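Local atomic coordinates of Thiol:disulfide interchange protein DsbA (Neisseria meningitidis serogroup B, PDB entry 2ZNM), a protein that probably acts as a periplasmic disulfide oxidoreductase, exchanging thiols and disulfides with other proteins through a redox-active cysteine pair in a DsbA-like thioredoxin fold. Residues G22-L27 with K181-R186; F30-V35 with P89-A94; G48-S53 with T174-V179; A75-L80 with K121-A126; R147-P152 with K159-F164. One frame throughout, in Å; residues are numbered along the deposited sequence.

Interactions 1 and 3, both partly buried, share helix 167-185 and pack it against neighbouring parts of the thioredoxin core, strand 24-30 and the end of helix 42-50; they touch through Val-26 and Val-179. Both have apolar centres and a basic side chain at the margin. Interaction 2, the aromatic one, is buried where the predicted redox-active loop meets helix 84-97, and it abuts interaction 4, an equally buried, alanine-rich crossing of two helices in the helical part, through Tyr-32, Ala-75 and Val-78. Interaction 5 is a surface contact governed by one arginine-carbonyl bond; its Thr-151 reaches Cys-34 of interaction 2, and its strand 160-162 lies beside helix 167-185.

Interaction 1: G22-L27 with K181-R186; sequences GKIEVL and KVREER
Ile-24 has CG2 anti to its backbone N and CG1 beside it (chi1 -54°), which sends the two branches to different residues of helix 167-185, Val-182 and Arg-183. Here the last turn of the C-terminal helix lies against the start of strand 24-30, an inner strand of the thioredoxin-fold sheet. CG2 of Ile-24 meets CG1 of Val-182 at 3.7 Å, the two side chains running alongside each other, oppositely directed. The longer branch carries CD1 of Ile-24 out to CB of Arg-183, 3.6 Å away, where the isoleucine lies across the arginine. Arg-183 thus offers its aliphatic base to the isoleucine, while its charged end goes on to a salt bridge with Asp-54.

Arg-186, the first residue past the helix, closes the solvent side. Its chain bends at chi2 and again at chi3 (68°), which folds the guanidinium back over Val-182, whose CG1 lies beneath one face, offset toward the rim. The carbonyl O of Lys-23 lies at the guanidinium edge, close to its plane, and also accepts a bond from Gln-18 NE2. The arginine bond has an ordinary length but is poorly aimed, and so weak: NH2 of Arg-186 stands 2.9 Å from O of Lys-23, with an N-H...O angle of 121°.

Interaction 2: F30-V35 with P89-A94; sequences FGYFCV and PAVFKA
Tyr-32 lays one ring face on Val-91 and turns an edge toward Phe-92, fixing the loop that carries the predicted redox-active Cys-34 of the thioredoxin fold to helix 84-97 of the helical part. Its CG lies beside the backbone N and anti to the carbonyl carbon (chi1 -75°), which swings the ring to both partners. The methyl contact is a CH-pi interaction: CG1 of Val-91 sits 3.4 Å from the Tyr-32 ring centroid, only 10° off the ring normal. The aromatic pair is T-shaped, with the edge of Tyr-32 pointing at the face of Phe-92, centroids 5.0 Å apart and planes at 71°. CD1 of Tyr-32 is the atom that comes over the middle of the Phe-92 ring. Phe-92 also meets loop backbone, its CD1 lying 3.6 Å from O of Tyr-32 and 3.7 Å from O of Cys-34.

Further out, Phe-30 CE2 stands over the other face of the tyrosine, which is therefore clamped between an aromatic edge and a methyl group. The phenol end is tied by a hydrogen bond between Tyr-32 OH and Asn-88 OD1, and the O of Cys-34 bonds to Tyr-96 OH. Cys-34, predicted to pair with Cys-37 but without a disulfide here, ends a type I turn that begins at Gly-31. Cys-34 N bonds to O of Gly-31 at 3.2 Å. A weak bond runs back from Gly-31 N to SG of Cys-34, 3.5 Å away.

Interaction 3: G48-S53 with T174-V179; sequences GKALPS and TIKELV
This is an apolar helix-to-loop contact on one side of the central sheet, where the turn after helix 42-50 meets the middle of helix 167-185. Pro-52 and Val-179 meet end to end, with CG of the proline ring 3.6 Å from CG1 of Val-179. That methyl faces the proline because it is anti to the backbone N (chi1 170°), and the other branch, CG2, is directed to Leu-51. The CD2 methyl of Leu-51 rests over the groove between two residues one helical turn apart, 4.2 Å from CG2 of Ile-175 and 4.2 Å from CG2 of Val-179. In the thioredoxin fold, helix 42-50 is the crossover of a beta-alpha-beta unit joining strands 24-30 and 55-61, and the C-terminal helix runs beside it. Leu-51, Ile-175 and Val-179 all rest on Val-26 of strand 24-30 beneath them.

At the outer margin Lys-176 bends at chi3 (70°) and brings its aliphatic chain across the end of helix 42-50. Its CD lies 4.2 Å from CB of Ala-50, and both CD and CE come to 3.5 Å from the Ala-50 carbonyl O.

Interaction 4: A75-L80 with K121-A126; sequences AAAVNL and KKLMRA
Ala-77 is the point of nearest backbone approach, its CA lying 5.0 Å from CA of Ala-126. Its CB points at the opposing helix and touches CD1 of Leu-123 at 3.9 Å, with the carbonyl O of Leu-123 also close. The O of Ala-77 receives the methyl of Ala-126, CB to O 3.5 Å, and it also has a hydrogen bond with Ser-81 OG.

Next comes Val-78, which turns its CB away from the partner helix yet presents its backbone N to Leu-123. CD1 of Leu-123 lies over this turn, 3.6 Å from N of Val-78 and 3.9 Å from its CG2. With CG anti to the backbone N (chi1 -174°), Leu-123 extends across the gap and lays this one methyl over the peptide joining Ala-77 to Val-78. Both helices belong to the helical part that DsbA proteins insert into the thioredoxin fold, here following strand 55-61. The short segments cross with their N-to-C directions at 116° and axes only 8.1 Å apart, a closeness that the small alanines permit.

Leu-80 borders the contact at the surface: its CB stands 4.4 Å from CB of Ala-126, and its side chain also meets Glu-131 of helix 130-145.

Interaction 5: R147-P152 with K159-F164; sequences RIDSTP and KYRVIF
Arg-161 sends NH2 to the carbonyl O of Arg-147, a 2.8 Å hydrogen bond with a fairly straight N-H...O angle of 157°. The oxygen lies near the guanidinium plane, at its edge, but the donor approaches from above the carbonyl plane, 44° out of it. An extended chain from CG to NE lets the arginine span from strand 160-162 to the loop. Its NH1 adds a weak bond to Tyr-146 O, so the guanidinium grips two successive carbonyls at the end of helix 130-145, where Arg-147 is the C-prime residue of a Schellman motif. OD1 of Asp-149 lies 4.2 Å from NH2 of Arg-161, well out of the guanidinium plane, and probably adds attraction through charge alone.

Around this bond, CG1 of Ile-148 packs 3.9 Å from the same NH2. Farther along, O of Pro-152 is 3.8 Å from CE2 of Phe-164, whose ring has Val-162 CG1 over one face. Pro-152 follows a cis peptide bond, the cis-proline of the thioredoxin fold, and Thr-151 before it abuts Cys-34. A cationic side chain on carbonyls just past a helix C-terminus would probably be favoured by the helix dipole, with Asp-149 reinforcing it.

Interaction 1: G22-L27 with K181-R186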
# COMPACT_ATOMS: atom_id res chain seq x y z
N GLY A 22 -14.97 -5.60 11.92
CA GLY A 22 -16.34 -5.56 11.40
C GLY A 22 -16.42 -5.50 9.88
O GLY A 22 -17.23 -6.20 9.27
N LYS A 23 -15.59 -4.64 9.28
CA LYS A 23 -15.41 -4.57 7.82
C LYS A 23 -14.35 -5.56 7.34
O LYS A 23 -13.59 -6.10 8.14
CB LYS A 23 -15.03 -3.15 7.37
CG LYS A 23 -16.13 -2.12 7.56
CD LYS A 23 -15.55 -0.71 7.62
CE LYS A 23 -16.28 0.14 8.66
NZ LYS A 23 -15.93 1.58 8.49
N ILE A 24 -14.30 -5.77 6.03
CA ILE A 24 -13.38 -6.70 5.41
C ILE A 24 -12.26 -5.91 4.75
O ILE A 24 -12.49 -5.14 3.80
CB ILE A 24 -14.09 -7.63 4.38
CG1 ILE A 24 -15.28 -8.34 5.04
CG2 ILE A 24 -13.14 -8.66 3.80
CD1 ILE A 24 -16.31 -8.87 4.06
N GLU A 25 -11.05 -6.08 5.27
CA GLU A 25 -9.88 -5.39 4.74
C GLU A 25 -9.41 -6.00 3.44
O GLU A 25 -9.41 -7.22 3.26
CB GLU A 25 -8.75 -5.42 5.76
CG GLU A 25 -7.48 -4.66 5.36
CD GLU A 25 -6.53 -4.53 6.54
OE1 GLU A 25 -6.74 -3.62 7.38
OE2 GLU A 25 -5.59 -5.36 6.65
N VAL A 26 -9.04 -5.12 2.52
CA VAL A 26 -8.27 -5.51 1.34
C VAL A 26 -6.96 -4.72 1.43
O VAL A 26 -6.93 -3.50 1.23
CB VAL A 26 -9.04 -5.25 0.04
CG1 VAL A 26 -8.19 -5.66 -1.17
CG2 VAL A 26 -10.33 -6.02 0.05
N LEU A 27 -5.91 -5.41 1.81
CA LEU A 27 -4.63 -4.78 2.05
C LEU A 27 -3.70 -5.01 0.87
O LEU A 27 -3.50 -6.16 0.43
CB LEU A 27 -4.02 -5.30 3.36
CG LEU A 27 -2.53 -5.23 3.69
CD1 LEU A 27 -2.05 -3.81 3.87
CD2 LEU A 27 -2.28 -6.06 4.95
N LYS A 181 -15.88 -14.83 0.55
CA LYS A 181 -15.45 -15.97 1.37
C LYS A 181 -15.30 -15.57 2.85
O LYS A 181 -15.81 -16.26 3.74
CB LYS A 181 -14.12 -16.54 0.84
CG LYS A 181 -13.62 -17.80 1.54
CD LYS A 181 -12.35 -18.33 0.89
CE LYS A 181 -11.73 -19.47 1.69
NZ LYS A 181 -12.50 -20.74 1.58
N VAL A 182 -14.62 -14.45 3.08
CA VAL A 182 -14.40 -13.91 4.43
C VAL A 182 -15.72 -13.54 5.11
O VAL A 182 -15.96 -13.91 6.26
CB VAL A 182 -13.39 -12.70 4.40
CG1 VAL A 182 -13.44 -11.88 5.68
CG2 VAL A 182 -11.96 -13.19 4.15
N ARG A 183 -16.59 -12.84 4.38
CA ARG A 183 -17.88 -12.40 4.91
C ARG A 183 -18.72 -13.56 5.43
O ARG A 183 -19.21 -13.53 6.56
CB ARG A 183 -18.65 -11.62 3.83
CG ARG A 183 -20.08 -11.24 4.20
CD ARG A 183 -20.63 -10.21 3.22
NE ARG A 183 -20.38 -10.57 1.83
CZ ARG A 183 -19.96 -9.73 0.89
NH1 ARG A 183 -19.72 -8.47 1.19
NH2 ARG A 183 -19.77 -10.16 -0.35
N GLU A 184 -18.88 -14.58 4.58
CA GLU A 184 -19.62 -15.80 4.89
C GLU A 184 -19.00 -16.54 6.07
O GLU A 184 -19.72 -16.99 6.97
CB GLU A 184 -19.73 -16.67 3.63
CG GLU A 184 -19.82 -18.19 3.85
CD GLU A 184 -21.23 -18.69 4.10
OE1 GLU A 184 -22.14 -18.35 3.32
OE2 GLU A 184 -21.42 -19.44 5.08
N GLU A 185 -17.67 -16.65 6.08
CA GLU A 185 -17.00 -17.40 7.15
C GLU A 185 -17.12 -16.71 8.53
O GLU A 185 -17.16 -17.38 9.56
CB GLU A 185 -15.55 -17.76 6.77
CG GLU A 185 -14.48 -16.73 7.12
CD GLU A 185 -13.07 -17.15 6.71
OE1 GLU A 185 -12.11 -16.46 7.11
OE2 GLU A 185 -12.91 -18.16 5.98
N ARG A 186 -17.20 -15.38 8.51
CA ARG A 186 -17.40 -14.58 9.73
C ARG A 186 -18.88 -14.40 10.08
O ARG A 186 -19.35 -13.30 10.37
CB ARG A 186 -16.69 -13.23 9.59
CG ARG A 186 -15.26 -13.25 10.12
CD ARG A 186 -14.27 -12.54 9.19
NE ARG A 186 -14.47 -11.09 9.12
CZ ARG A 186 -13.50 -10.21 8.86
NH1 ARG A 186 -12.25 -10.61 8.65
NH2 ARG A 186 -13.79 -8.92 8.81

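Interaction 2: F30-V35 with P89-A94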
# COMPACT_ATOMS: atom_id res chain seq x y z
N PHE A 30 2.82 -2.36 -1.51
CA PHE A 30 3.26 -1.71 -2.74
C PHE A 30 4.64 -1.05 -2.56
O PHE A 30 5.18 -0.98 -1.45
CB PHE A 30 2.24 -0.64 -3.16
CG PHE A 30 2.39 0.66 -2.41
CD1 PHE A 30 1.92 0.79 -1.12
CD2 PHE A 30 3.03 1.75 -3.00
CE1 PHE A 30 2.08 1.97 -0.43
CE2 PHE A 30 3.19 2.94 -2.32
CZ PHE A 30 2.70 3.05 -1.02
N GLY A 31 5.19 -0.56 -3.67
CA GLY A 31 6.39 0.25 -3.65
C GLY A 31 6.22 1.41 -4.61
O GLY A 31 5.51 1.29 -5.60
N TYR A 32 6.86 2.53 -4.30
CA TYR A 32 6.90 3.67 -5.23
C TYR A 32 7.77 3.42 -6.47
O TYR A 32 7.84 4.26 -7.39
CB TYR A 32 7.36 4.93 -4.51
CG TYR A 32 6.32 5.55 -3.62
CD1 TYR A 32 5.15 6.10 -4.15
CD2 TYR A 32 6.52 5.62 -2.24
CE1 TYR A 32 4.19 6.68 -3.33
CE2 TYR A 32 5.56 6.20 -1.41
CZ TYR A 32 4.40 6.73 -1.96
OH TYR A 32 3.46 7.30 -1.15
N PHE A 33 8.46 2.27 -6.49
CA PHE A 33 9.24 1.85 -7.65
C PHE A 33 8.40 0.97 -8.60
O PHE A 33 8.94 0.44 -9.58
CB PHE A 33 10.48 1.08 -7.19
CG PHE A 33 10.17 0.09 -6.12
CD1 PHE A 33 9.47 -1.08 -6.42
CD2 PHE A 33 10.53 0.34 -4.80
CE1 PHE A 33 9.15 -1.98 -5.42
CE2 PHE A 33 10.23 -0.55 -3.82
CZ PHE A 33 9.53 -1.71 -4.12
N CYS A 34 7.11 0.78 -8.28
CA CYS A 34 6.17 0.08 -9.16
C CYS A 34 5.80 1.04 -10.28
O CYS A 34 5.32 2.14 -10.02
CB CYS A 34 4.91 -0.37 -8.41
SG CYS A 34 5.13 -1.59 -7.04
N VAL A 35 6.04 0.65 -11.53
CA VAL A 35 5.89 1.58 -12.65
C VAL A 35 4.49 1.52 -13.27
O VAL A 35 4.06 0.49 -13.82
CB VAL A 35 7.02 1.44 -13.72
CG1 VAL A 35 6.83 2.46 -14.86
CG2 VAL A 35 8.38 1.63 -13.05
N PRO A 89 1.07 10.95 -7.10
CA PRO A 89 1.57 10.97 -8.48
C PRO A 89 2.98 11.56 -8.60
O PRO A 89 3.85 10.95 -9.25
CB PRO A 89 0.53 11.84 -9.22
CG PRO A 89 -0.74 11.63 -8.45
CD PRO A 89 -0.26 11.58 -7.00
N ALA A 90 3.19 12.72 -7.96
CA ALA A 90 4.51 13.36 -7.85
C ALA A 90 5.55 12.52 -7.08
O ALA A 90 6.74 12.64 -7.32
CB ALA A 90 4.37 14.75 -7.22
N VAL A 91 5.11 11.67 -6.15
CA VAL A 91 6.03 10.79 -5.43
C VAL A 91 6.51 9.64 -6.34
O VAL A 91 7.72 9.39 -6.46
CB VAL A 91 5.44 10.25 -4.10
CG1 VAL A 91 6.43 9.32 -3.41
CG2 VAL A 91 5.06 11.40 -3.17
N PHE A 92 5.59 8.93 -6.97
CA PHE A 92 5.98 7.93 -7.97
C PHE A 92 7.00 8.49 -8.96
O PHE A 92 8.03 7.86 -9.23
CB PHE A 92 4.76 7.41 -8.73
CG PHE A 92 3.97 6.38 -7.99
CD1 PHE A 92 4.38 5.05 -7.97
CD2 PHE A 92 2.81 6.73 -7.32
CE1 PHE A 92 3.65 4.09 -7.29
CE2 PHE A 92 2.08 5.78 -6.62
CZ PHE A 92 2.50 4.46 -6.61
N LYS A 93 6.72 9.69 -9.49
CA LYS A 93 7.50 10.26 -10.58
C LYS A 93 8.92 10.58 -10.13
O LYS A 93 9.86 10.44 -10.91
CB LYS A 93 6.82 11.53 -11.10
CG LYS A 93 7.57 12.22 -12.24
CD LYS A 93 6.77 13.35 -12.86
CE LYS A 93 7.67 14.45 -13.36
NZ LYS A 93 6.91 15.36 -14.29
N ALA A 94 9.06 11.02 -8.89
CA ALA A 94 10.35 11.37 -8.32
C ALA A 94 11.16 10.08 -8.11
O ALA A 94 12.35 10.04 -8.41
CB ALA A 94 10.14 12.11 -7.00

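Interaction 3: G48-S53 with T174-V179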
# COMPACT_ATOMS: atom_id res chain seq x y z
N GLY A 48 -11.53 0.23 -5.68
CA GLY A 48 -12.34 1.27 -5.05
C GLY A 48 -13.78 1.31 -5.54
O GLY A 48 -14.69 1.63 -4.77
N LYS A 49 -13.99 0.97 -6.81
CA LYS A 49 -15.35 0.97 -7.37
C LYS A 49 -15.99 -0.41 -7.38
O LYS A 49 -17.21 -0.51 -7.24
CB LYS A 49 -15.37 1.60 -8.77
CG LYS A 49 -14.72 2.99 -8.87
CD LYS A 49 -15.63 4.08 -8.32
CE LYS A 49 -15.14 5.48 -8.71
NZ LYS A 49 -13.77 5.79 -8.20
N ALA A 50 -15.19 -1.47 -7.54
CA ALA A 50 -15.72 -2.83 -7.75
C ALA A 50 -15.99 -3.60 -6.46
O ALA A 50 -16.81 -4.53 -6.44
CB ALA A 50 -14.82 -3.63 -8.67
N LEU A 51 -15.29 -3.21 -5.40
CA LEU A 51 -15.44 -3.85 -4.09
C LEU A 51 -16.87 -3.67 -3.55
O LEU A 51 -17.51 -2.66 -3.84
CB LEU A 51 -14.42 -3.28 -3.09
CG LEU A 51 -12.98 -3.79 -3.19
CD1 LEU A 51 -12.10 -3.02 -2.21
CD2 LEU A 51 -12.86 -5.29 -2.94
N PRO A 52 -17.39 -4.66 -2.78
CA PRO A 52 -18.68 -4.46 -2.10
C PRO A 52 -18.62 -3.38 -1.01
O PRO A 52 -17.54 -2.98 -0.61
CB PRO A 52 -18.98 -5.84 -1.49
CG PRO A 52 -17.66 -6.50 -1.38
CD PRO A 52 -16.84 -6.00 -2.53
N SER A 53 -19.78 -2.93 -0.55
CA SER A 53 -19.89 -1.84 0.42
C SER A 53 -19.21 -2.07 1.79
O SER A 53 -18.80 -1.11 2.44
CB SER A 53 -21.37 -1.48 0.65
OG SER A 53 -21.99 -1.06 -0.56
N THR A 174 -10.72 -12.60 -8.19
CA THR A 174 -10.23 -13.40 -7.06
C THR A 174 -10.39 -12.65 -5.75
O THR A 174 -10.87 -13.21 -4.77
CB THR A 174 -8.76 -13.85 -7.28
OG1 THR A 174 -8.71 -14.81 -8.34
CG2 THR A 174 -8.17 -14.48 -6.02
N ILE A 175 -10.02 -11.36 -5.75
CA ILE A 175 -10.20 -10.50 -4.58
C ILE A 175 -11.68 -10.43 -4.18
O ILE A 175 -12.00 -10.59 -3.00
CB ILE A 175 -9.59 -9.09 -4.81
CG1 ILE A 175 -8.07 -9.18 -4.95
CG2 ILE A 175 -9.92 -8.15 -3.65
CD1 ILE A 175 -7.42 -8.04 -5.75
N LYS A 176 -12.57 -10.22 -5.16
CA LYS A 176 -14.01 -10.12 -4.87
C LYS A 176 -14.61 -11.40 -4.28
O LYS A 176 -15.41 -11.33 -3.34
CB LYS A 176 -14.80 -9.63 -6.08
CG LYS A 176 -14.84 -8.10 -6.17
CD LYS A 176 -15.55 -7.61 -7.42
CE LYS A 176 -17.06 -7.88 -7.34
NZ LYS A 176 -17.78 -7.43 -8.57
N GLU A 177 -14.20 -12.55 -4.82
CA GLU A 177 -14.60 -13.86 -4.31
C GLU A 177 -14.07 -14.12 -2.89
O GLU A 177 -14.74 -14.75 -2.08
CB GLU A 177 -14.14 -14.98 -5.25
CG GLU A 177 -15.04 -15.20 -6.47
CD GLU A 177 -14.69 -16.48 -7.25
OE1 GLU A 177 -13.49 -16.75 -7.48
OE2 GLU A 177 -15.63 -17.21 -7.64
N LEU A 178 -12.86 -13.63 -2.62
CA LEU A 178 -12.23 -13.75 -1.30
C LEU A 178 -12.92 -12.91 -0.24
O LEU A 178 -13.00 -13.32 0.92
CB LEU A 178 -10.74 -13.38 -1.38
CG LEU A 178 -9.63 -14.43 -1.24
CD1 LEU A 178 -10.05 -15.86 -1.58
CD2 LEU A 178 -8.40 -14.03 -2.06
N VAL A 179 -13.40 -11.73 -0.62
CA VAL A 179 -14.19 -10.88 0.27
C VAL A 179 -15.51 -11.58 0.61
O VAL A 179 -15.97 -11.51 1.75
CB VAL A 179 -14.43 -9.48 -0.35
CG1 VAL A 179 -15.43 -8.68 0.46
CG2 VAL A 179 -13.11 -8.71 -0.45

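Interaction 4: A75-L80 with K121-A126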
# COMPACT_ATOMS: atom_id res chain seq x y z
N ALA A 75 5.41 7.25 2.28
CA ALA A 75 4.06 6.67 2.16
C ALA A 75 3.23 6.97 3.38
O ALA A 75 2.06 7.27 3.26
CB ALA A 75 4.13 5.16 1.93
N ALA A 76 3.83 6.88 4.57
CA ALA A 76 3.10 7.18 5.78
C ALA A 76 2.74 8.66 5.84
O ALA A 76 1.64 8.99 6.22
CB ALA A 76 3.89 6.77 7.02
N ALA A 77 3.67 9.53 5.46
CA ALA A 77 3.42 10.98 5.45
C ALA A 77 2.22 11.35 4.56
O ALA A 77 1.33 12.08 4.99
CB ALA A 77 4.66 11.72 5.01
N VAL A 78 2.21 10.83 3.33
CA VAL A 78 1.16 11.05 2.35
C VAL A 78 -0.22 10.61 2.87
O VAL A 78 -1.18 11.39 2.87
CB VAL A 78 1.48 10.32 1.02
CG1 VAL A 78 0.32 10.41 0.06
CG2 VAL A 78 2.76 10.89 0.37
N ASN A 79 -0.30 9.36 3.33
CA ASN A 79 -1.52 8.83 3.92
C ASN A 79 -1.99 9.68 5.09
O ASN A 79 -3.16 10.06 5.14
CB ASN A 79 -1.33 7.36 4.36
CG ASN A 79 -2.60 6.76 4.96
OD1 ASN A 79 -3.71 7.14 4.58
ND2 ASN A 79 -2.44 5.82 5.89
N LEU A 80 -1.08 9.99 6.02
CA LEU A 80 -1.46 10.70 7.24
C LEU A 80 -1.77 12.18 7.02
O LEU A 80 -2.55 12.76 7.78
CB LEU A 80 -0.40 10.53 8.33
CG LEU A 80 -0.20 9.12 8.87
CD1 LEU A 80 0.85 9.15 9.94
CD2 LEU A 80 -1.51 8.49 9.41
N LYS A 121 4.37 21.73 2.70
CA LYS A 121 4.48 22.03 4.13
C LYS A 121 3.60 21.12 4.97
O LYS A 121 4.03 20.62 6.01
CB LYS A 121 4.14 23.50 4.40
CG LYS A 121 5.30 24.46 4.16
CD LYS A 121 4.88 25.92 4.19
CE LYS A 121 6.04 26.82 3.79
NZ LYS A 121 5.64 28.21 3.40
N LYS A 122 2.37 20.88 4.51
CA LYS A 122 1.44 19.96 5.18
C LYS A 122 1.94 18.52 5.15
O LYS A 122 1.84 17.79 6.13
CB LYS A 122 0.03 20.05 4.59
CG LYS A 122 -0.95 19.06 5.21
CD LYS A 122 -2.37 19.29 4.76
CE LYS A 122 -3.35 18.76 5.80
NZ LYS A 122 -3.24 19.48 7.12
N LEU A 123 2.49 18.12 4.00
CA LEU A 123 3.09 16.81 3.84
C LEU A 123 4.27 16.58 4.78
O LEU A 123 4.44 15.48 5.31
CB LEU A 123 3.55 16.63 2.40
CG LEU A 123 4.07 15.24 2.02
CD1 LEU A 123 3.05 14.18 2.39
CD2 LEU A 123 4.41 15.18 0.54
N MSE A 124 5.09 17.61 4.95
CA MSE A 124 6.29 17.50 5.77
C MSE A 124 5.99 17.55 7.27
O MSE A 124 6.72 16.96 8.06
CB MSE A 124 7.32 18.56 5.36
CG MSE A 124 8.05 18.22 4.07
SE MSE A 124 8.79 16.39 4.05
CE MSE A 124 7.52 15.47 2.90
N ARG A 125 4.91 18.23 7.63
CA ARG A 125 4.38 18.23 9.00
C ARG A 125 3.98 16.81 9.40
O ARG A 125 4.28 16.38 10.50
CB ARG A 125 3.16 19.16 9.06
CG ARG A 125 3.22 20.21 10.15
CD ARG A 125 2.70 21.56 9.64
NE ARG A 125 1.37 21.47 9.04
CZ ARG A 125 0.91 22.27 8.07
NH1 ARG A 125 1.67 23.24 7.57
NH2 ARG A 125 -0.32 22.09 7.60
N ALA A 126 3.33 16.09 8.49
CA ALA A 126 2.98 14.69 8.73
C ALA A 126 4.22 13.79 8.73
O ALA A 126 4.27 12.77 9.43
CB ALA A 126 1.98 14.20 7.68

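Interaction 5: R147-P152 with K159-F164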
# COMPACT_ATOMS: atom_id res chain seq x y z
N ARG A 147 6.54 -12.10 5.38
CA ARG A 147 7.31 -12.49 4.18
C ARG A 147 6.76 -11.89 2.88
O ARG A 147 6.49 -12.61 1.91
CB ARG A 147 7.44 -14.02 4.07
CG ARG A 147 8.31 -14.72 5.15
CD ARG A 147 7.54 -14.95 6.46
NE ARG A 147 8.10 -16.02 7.29
CZ ARG A 147 9.12 -15.89 8.14
NH1 ARG A 147 9.74 -14.72 8.30
NH2 ARG A 147 9.53 -16.94 8.84
N ILE A 148 6.59 -10.58 2.85
CA ILE A 148 6.14 -9.90 1.63
C ILE A 148 7.37 -9.59 0.76
O ILE A 148 8.13 -8.66 1.04
CB ILE A 148 5.29 -8.64 1.93
CG1 ILE A 148 3.91 -9.05 2.46
CG2 ILE A 148 5.08 -7.81 0.69
CD1 ILE A 148 3.81 -9.09 3.95
N ASP A 149 7.55 -10.40 -0.28
CA ASP A 149 8.76 -10.35 -1.10
C ASP A 149 8.46 -9.99 -2.55
O ASP A 149 9.27 -10.23 -3.44
CB ASP A 149 9.51 -11.68 -0.99
CG ASP A 149 8.69 -12.88 -1.47
OD1 ASP A 149 7.45 -12.74 -1.66
OD2 ASP A 149 9.29 -13.96 -1.65
N SER A 150 7.30 -9.38 -2.76
CA SER A 150 6.74 -9.20 -4.09
C SER A 150 5.73 -8.05 -4.06
O SER A 150 4.96 -7.93 -3.11
CB SER A 150 6.08 -10.51 -4.53
OG SER A 150 5.45 -10.41 -5.79
N THR A 151 5.76 -7.19 -5.07
CA THR A 151 4.80 -6.09 -5.17
C THR A 151 4.13 -6.11 -6.55
O THR A 151 4.80 -6.33 -7.55
CB THR A 151 5.46 -4.71 -4.92
OG1 THR A 151 6.63 -4.57 -5.73
CG2 THR A 151 5.86 -4.54 -3.45
N PRO A 152 2.80 -5.94 -6.59
CA PRO A 152 1.93 -5.82 -5.41
C PRO A 152 1.61 -7.18 -4.77
O PRO A 152 1.61 -8.21 -5.46
CB PRO A 152 0.65 -5.20 -5.99
CG PRO A 152 0.59 -5.76 -7.38
CD PRO A 152 2.04 -5.89 -7.85
N LYS A 159 -6.19 -12.72 6.06
CA LYS A 159 -6.00 -14.17 6.07
C LYS A 159 -5.53 -14.76 4.75
O LYS A 159 -4.79 -15.75 4.74
CB LYS A 159 -7.30 -14.88 6.45
CG LYS A 159 -7.57 -14.99 7.94
CD LYS A 159 -8.80 -15.87 8.19
CE LYS A 159 -8.76 -16.48 9.58
NZ LYS A 159 -9.89 -17.42 9.83
N TYR A 160 -5.99 -14.18 3.64
CA TYR A 160 -5.83 -14.82 2.34
C TYR A 160 -5.06 -13.94 1.38
O TYR A 160 -5.42 -12.79 1.14
CB TYR A 160 -7.17 -15.23 1.74
CG TYR A 160 -7.97 -16.17 2.60
CD1 TYR A 160 -7.61 -17.52 2.72
CD2 TYR A 160 -9.09 -15.73 3.30
CE1 TYR A 160 -8.34 -18.40 3.51
CE2 TYR A 160 -9.84 -16.60 4.09
CZ TYR A 160 -9.46 -17.93 4.19
OH TYR A 160 -10.18 -18.79 4.97
N ARG A 161 -3.99 -14.52 0.84
CA ARG A 161 -3.05 -13.84 -0.03
C ARG A 161 -3.37 -14.23 -1.46
O ARG A 161 -3.43 -15.42 -1.79
CB ARG A 161 -1.63 -14.29 0.33
CG ARG A 161 -0.49 -13.61 -0.41
CD ARG A 161 0.80 -14.26 0.08
NE ARG A 161 1.96 -13.38 -0.01
CZ ARG A 161 2.97 -13.39 0.86
NH1 ARG A 161 2.95 -14.20 1.90
NH2 ARG A 161 3.98 -12.56 0.70
N VAL A 162 -3.60 -13.22 -2.30
CA VAL A 162 -3.94 -13.46 -3.69
C VAL A 162 -2.76 -14.07 -4.44
O VAL A 162 -1.60 -13.69 -4.22
CB VAL A 162 -4.37 -12.15 -4.39
CG1 VAL A 162 -4.56 -12.35 -5.88
CG2 VAL A 162 -5.65 -11.62 -3.76
N ILE A 163 -3.06 -15.04 -5.31
CA ILE A 163 -2.12 -15.48 -6.33
C ILE A 163 -2.56 -14.90 -7.66
O ILE A 163 -3.67 -15.17 -8.12
CB ILE A 163 -2.05 -17.03 -6.44
CG1 ILE A 163 -1.61 -17.65 -5.11
CG2 ILE A 163 -1.11 -17.45 -7.59
CD1 ILE A 163 -1.58 -19.17 -5.10
N PHE A 164 -1.71 -14.08 -8.28
CA PHE A 164 -2.06 -13.45 -9.56
C PHE A 164 -1.72 -14.39 -10.72
O PHE A 164 -0.77 -14.16 -11.48
CB PHE A 164 -1.36 -12.09 -9.71
CG PHE A 164 -1.85 -11.05 -8.74
CD1 PHE A 164 -3.01 -10.31 -9.00
CD2 PHE A 164 -1.14 -10.78 -7.57
CE1 PHE A 164 -3.46 -9.34 -8.10
CE2 PHE A 164 -1.58 -9.80 -6.67
CZ PHE A 164 -2.74 -9.08 -6.94